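Long-range contact in hypothetical UPF0271 protein TTHB195 (Thermus thermophilus, PDB 2DFA), which probably catalyses the ATP-dependent cleavage of 5-oxoproline to L-glutamate, as one subunit of a three-component 5-oxoprolinase: residues A[12-26]-A[44-56]. Numbering follows the deposited sequence.
Sequences SYGAFAYGHDREIFP and RILEAVRLAKAHG
R44, on helix 42-54, meets the type II' beta turn Y13–F16 with two nitrogens: NE and NH2 both donate to G14 O, at 2.8 Å for NE and 2.9 Å for NH2. The contact joins the loop and short helix after strand 2-9 to the helix connecting parallel strands 30-34 and 58-62 in this LamB/PxpA family protein. Both bonds lie in the carbonyl plane and nearly in that of the guanidinium, although N-H...O angles of 148° and 140° show neither is straight. S12 CB and A17 CA lie over a guanidinium face, and S12 CB also packs 3.5 Å from R44 CD. A methionine in place of R44 would probably leave G14 O without its two donors and E47 without its ion-pair mate.

At the helix's other end, F25 wedges against its flank. L51 CD2 sits over the ring centre in a CH-pi contact, 3.9 Å from the F25 centroid; L51 CG stands anti to the backbone N (chi1 -173°), which turns this branch toward F25. The ring edge meets the helix backbone, F25 CE2 lying 3.3 Å from A52 N.

Further out, G10 N binds D21 OD2 and S41 OG bonds with G14 N. R44 is itself steadied by E47, whose OE1 takes R44 NH1 at 3.1 Å through its syn lone pair.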
# COMPACT_ATOMS: atom_id res chain seq x y z
N SER A 12 1.82 7.23 13.94
CA SER A 12 3.07 6.59 13.53
C SER A 12 2.73 5.40 12.64
O SER A 12 1.67 4.78 12.80
CB SER A 12 3.85 6.10 14.75
OG SER A 12 4.23 7.17 15.61
N TYR A 13 3.63 5.07 11.72
CA TYR A 13 3.39 3.95 10.82
C TYR A 13 4.63 3.06 10.73
O TYR A 13 5.66 3.48 10.19
CB TYR A 13 3.03 4.47 9.42
CG TYR A 13 2.50 3.39 8.50
CD1 TYR A 13 1.14 3.07 8.46
CD2 TYR A 13 3.37 2.67 7.67
CE1 TYR A 13 0.66 2.06 7.62
CE2 TYR A 13 2.90 1.66 6.84
CZ TYR A 13 1.55 1.36 6.82
OH TYR A 13 1.09 0.36 5.98
N GLY A 14 4.51 1.85 11.25
CA GLY A 14 5.64 0.94 11.22
C GLY A 14 6.85 1.55 11.91
O GLY A 14 6.77 1.99 13.05
N ALA A 15 7.97 1.59 11.19
CA ALA A 15 9.21 2.15 11.72
C ALA A 15 9.19 3.68 11.73
O ALA A 15 10.05 4.31 12.35
CB ALA A 15 10.40 1.66 10.90
N PHE A 16 8.21 4.28 11.05
CA PHE A 16 8.09 5.74 10.97
C PHE A 16 7.36 6.36 12.16
O PHE A 16 6.13 6.50 12.14
CB PHE A 16 7.38 6.14 9.68
CG PHE A 16 8.06 5.65 8.43
CD1 PHE A 16 9.31 6.15 8.06
CD2 PHE A 16 7.47 4.67 7.64
CE1 PHE A 16 9.95 5.68 6.91
CE2 PHE A 16 8.11 4.19 6.49
CZ PHE A 16 9.35 4.70 6.13
N ALA A 17 8.11 6.74 13.19
CA ALA A 17 7.51 7.37 14.36
C ALA A 17 6.98 8.75 13.96
O ALA A 17 7.62 9.47 13.19
CB ALA A 17 8.55 7.50 15.47
N TYR A 18 5.80 9.10 14.46
CA TYR A 18 5.20 10.40 14.15
C TYR A 18 4.52 11.03 15.37
O TYR A 18 3.88 10.34 16.16
CB TYR A 18 4.16 10.24 13.03
CG TYR A 18 3.71 11.56 12.44
CD1 TYR A 18 4.41 12.14 11.38
CD2 TYR A 18 2.61 12.24 12.95
CE1 TYR A 18 4.01 13.37 10.84
CE2 TYR A 18 2.20 13.47 12.42
CZ TYR A 18 2.91 14.02 11.37
OH TYR A 18 2.52 15.23 10.84
N GLY A 19 4.66 12.34 15.50
CA GLY A 19 4.04 13.05 16.61
C GLY A 19 4.78 12.97 17.93
O GLY A 19 5.94 12.58 17.98
N HIS A 20 4.09 13.35 19.00
CA HIS A 20 4.66 13.33 20.35
C HIS A 20 3.63 12.78 21.32
O HIS A 20 3.33 13.40 22.34
CB HIS A 20 5.06 14.74 20.79
CG HIS A 20 5.97 15.44 19.83
ND1 HIS A 20 5.50 16.13 18.74
CD2 HIS A 20 7.32 15.56 19.80
CE1 HIS A 20 6.52 16.64 18.07
NE2 HIS A 20 7.63 16.31 18.69
N ASP A 21 3.07 11.62 20.99
CA ASP A 21 2.05 11.00 21.83
C ASP A 21 2.44 10.95 23.31
O ASP A 21 1.63 11.25 24.19
CB ASP A 21 1.74 9.57 21.34
CG ASP A 21 1.12 9.55 19.94
OD1 ASP A 21 0.95 10.62 19.32
OD2 ASP A 21 0.79 8.44 19.47
N ARG A 22 3.68 10.56 23.59
CA ARG A 22 4.15 10.46 24.97
C ARG A 22 4.04 11.78 25.73
O ARG A 22 3.72 11.79 26.92
CB ARG A 22 5.61 9.99 24.99
CG ARG A 22 5.83 8.62 24.38
CD ARG A 22 7.21 8.54 23.76
NE ARG A 22 7.38 9.55 22.72
CZ ARG A 22 8.50 9.75 22.03
NH1 ARG A 22 9.57 9.00 22.27
NH2 ARG A 22 8.55 10.70 21.11
N GLU A 23 4.30 12.89 25.05
CA GLU A 23 4.23 14.20 25.68
C GLU A 23 2.82 14.78 25.71
O GLU A 23 2.46 15.51 26.64
CB GLU A 23 5.15 15.18 24.94
CG GLU A 23 6.63 14.80 24.96
CD GLU A 23 6.92 13.49 24.24
OE1 GLU A 23 6.53 13.35 23.06
OE2 GLU A 23 7.54 12.60 24.86
N ILE A 24 2.02 14.44 24.71
CA ILE A 24 0.66 14.95 24.61
C ILE A 24 -0.40 14.24 25.46
O ILE A 24 -1.26 14.89 26.04
CB ILE A 24 0.18 14.95 23.13
CG1 ILE A 24 0.98 15.96 22.32
CG2 ILE A 24 -1.31 15.26 23.06
CD1 ILE A 24 0.65 17.41 22.65
N PHE A 25 -0.34 12.92 25.53
CA PHE A 25 -1.33 12.16 26.30
C PHE A 25 -1.55 12.59 27.74
O PHE A 25 -2.68 12.59 28.23
CB PHE A 25 -1.00 10.67 26.26
CG PHE A 25 -1.49 9.97 25.02
CD1 PHE A 25 -1.21 10.50 23.76
CD2 PHE A 25 -2.21 8.79 25.10
CE1 PHE A 25 -1.65 9.85 22.60
CE2 PHE A 25 -2.65 8.13 23.95
CZ PHE A 25 -2.37 8.66 22.70
N PRO A 26 -0.48 12.95 28.46
CA PRO A 26 -0.69 13.37 29.85
C PRO A 26 -1.35 14.74 29.98
O PRO A 26 -1.69 15.18 31.08
CB PRO A 26 0.73 13.34 30.43
CG PRO A 26 1.57 13.74 29.25
CD PRO A 26 0.96 12.93 28.12
N ARG A 44 1.31 0.25 15.94
CA ARG A 44 1.29 1.61 16.46
C ARG A 44 -0.06 1.95 17.07
O ARG A 44 -0.15 2.74 18.02
CB ARG A 44 1.63 2.60 15.35
CG ARG A 44 3.05 2.46 14.83
CD ARG A 44 4.08 2.79 15.92
NE ARG A 44 5.42 2.91 15.35
CZ ARG A 44 6.48 3.40 16.00
NH1 ARG A 44 6.36 3.83 17.26
NH2 ARG A 44 7.65 3.48 15.38
N ILE A 45 -1.13 1.37 16.54
CA ILE A 45 -2.45 1.61 17.10
C ILE A 45 -2.48 0.98 18.48
O ILE A 45 -2.89 1.62 19.46
CB ILE A 45 -3.56 0.97 16.22
CG1 ILE A 45 -3.66 1.71 14.88
CG2 ILE A 45 -4.90 1.00 16.96
CD1 ILE A 45 -4.71 1.13 13.92
N LEU A 46 -2.04 -0.27 18.56
CA LEU A 46 -2.01 -1.00 19.82
C LEU A 46 -1.20 -0.22 20.86
O LEU A 46 -1.60 -0.11 22.02
CB LEU A 46 -1.40 -2.39 19.62
CG LEU A 46 -1.27 -3.25 20.88
CD1 LEU A 46 -2.64 -3.41 21.53
CD2 LEU A 46 -0.69 -4.60 20.52
N GLU A 47 -0.06 0.32 20.42
CA GLU A 47 0.81 1.10 21.29
C GLU A 47 0.11 2.36 21.81
O GLU A 47 0.20 2.69 23.00
CB GLU A 47 2.08 1.50 20.52
CG GLU A 47 2.96 2.51 21.23
CD GLU A 47 4.17 2.91 20.41
OE1 GLU A 47 3.99 3.46 19.30
OE2 GLU A 47 5.30 2.66 20.87
N ALA A 48 -0.58 3.07 20.92
CA ALA A 48 -1.28 4.29 21.27
C ALA A 48 -2.44 4.03 22.22
O ALA A 48 -2.70 4.81 23.13
CB ALA A 48 -1.80 5.00 20.00
N VAL A 49 -3.15 2.93 22.00
CA VAL A 49 -4.27 2.56 22.85
C VAL A 49 -3.75 2.23 24.25
O VAL A 49 -4.36 2.61 25.26
CB VAL A 49 -5.04 1.35 22.27
CG1 VAL A 49 -6.02 0.80 23.29
CG2 VAL A 49 -5.79 1.79 21.00
N ARG A 50 -2.63 1.52 24.31
CA ARG A 50 -2.05 1.17 25.61
C ARG A 50 -1.63 2.44 26.35
O ARG A 50 -1.87 2.56 27.55
CB ARG A 50 -0.87 0.22 25.41
CG ARG A 50 -1.33 -1.18 24.99
CD ARG A 50 -0.19 -2.15 24.70
NE ARG A 50 -0.72 -3.51 24.57
CZ ARG A 50 -0.04 -4.56 24.13
NH1 ARG A 50 1.23 -4.42 23.76
NH2 ARG A 50 -0.63 -5.74 24.05
N LEU A 51 -1.04 3.38 25.62
CA LEU A 51 -0.60 4.64 26.22
C LEU A 51 -1.78 5.43 26.75
O LEU A 51 -1.74 5.95 27.87
CB LEU A 51 0.16 5.47 25.18
CG LEU A 51 0.84 6.76 25.66
CD1 LEU A 51 1.94 6.42 26.67
CD2 LEU A 51 1.43 7.50 24.47
N ALA A 52 -2.84 5.54 25.95
CA ALA A 52 -4.04 6.26 26.35
C ALA A 52 -4.62 5.66 27.62
O ALA A 52 -4.99 6.38 28.55
CB ALA A 52 -5.08 6.23 25.23
N LYS A 53 -4.69 4.33 27.65
CA LYS A 53 -5.23 3.61 28.80
C LYS A 53 -4.39 3.90 30.05
O LYS A 53 -4.93 4.13 31.13
CB LYS A 53 -5.21 2.11 28.53
CG LYS A 53 -5.77 1.26 29.66
CD LYS A 53 -5.73 -0.21 29.27
CE LYS A 53 -6.36 -1.10 30.33
NZ LYS A 53 -6.35 -2.52 29.88
N ALA A 54 -3.07 3.89 29.88
CA ALA A 54 -2.16 4.15 30.98
C ALA A 54 -2.37 5.56 31.52
O ALA A 54 -2.20 5.80 32.72
CB ALA A 54 -0.72 3.97 30.52
N HIS A 55 -2.75 6.49 30.65
CA HIS A 55 -2.97 7.87 31.07
C HIS A 55 -4.43 8.25 31.28
O HIS A 55 -4.74 9.42 31.49
CB HIS A 55 -2.33 8.84 30.07
CG HIS A 55 -0.84 8.86 30.12
ND1 HIS A 55 -0.06 7.90 29.52
CD2 HIS A 55 0.02 9.70 30.75
CE1 HIS A 55 1.22 8.15 29.76
NE2 HIS A 55 1.29 9.24 30.51
N GLY A 56 -5.32 7.27 31.21
CA GLY A 56 -6.73 7.54 31.40
C GLY A 56 -7.32 8.51 30.39
O GLY A 56 -8.19 9.32 30.72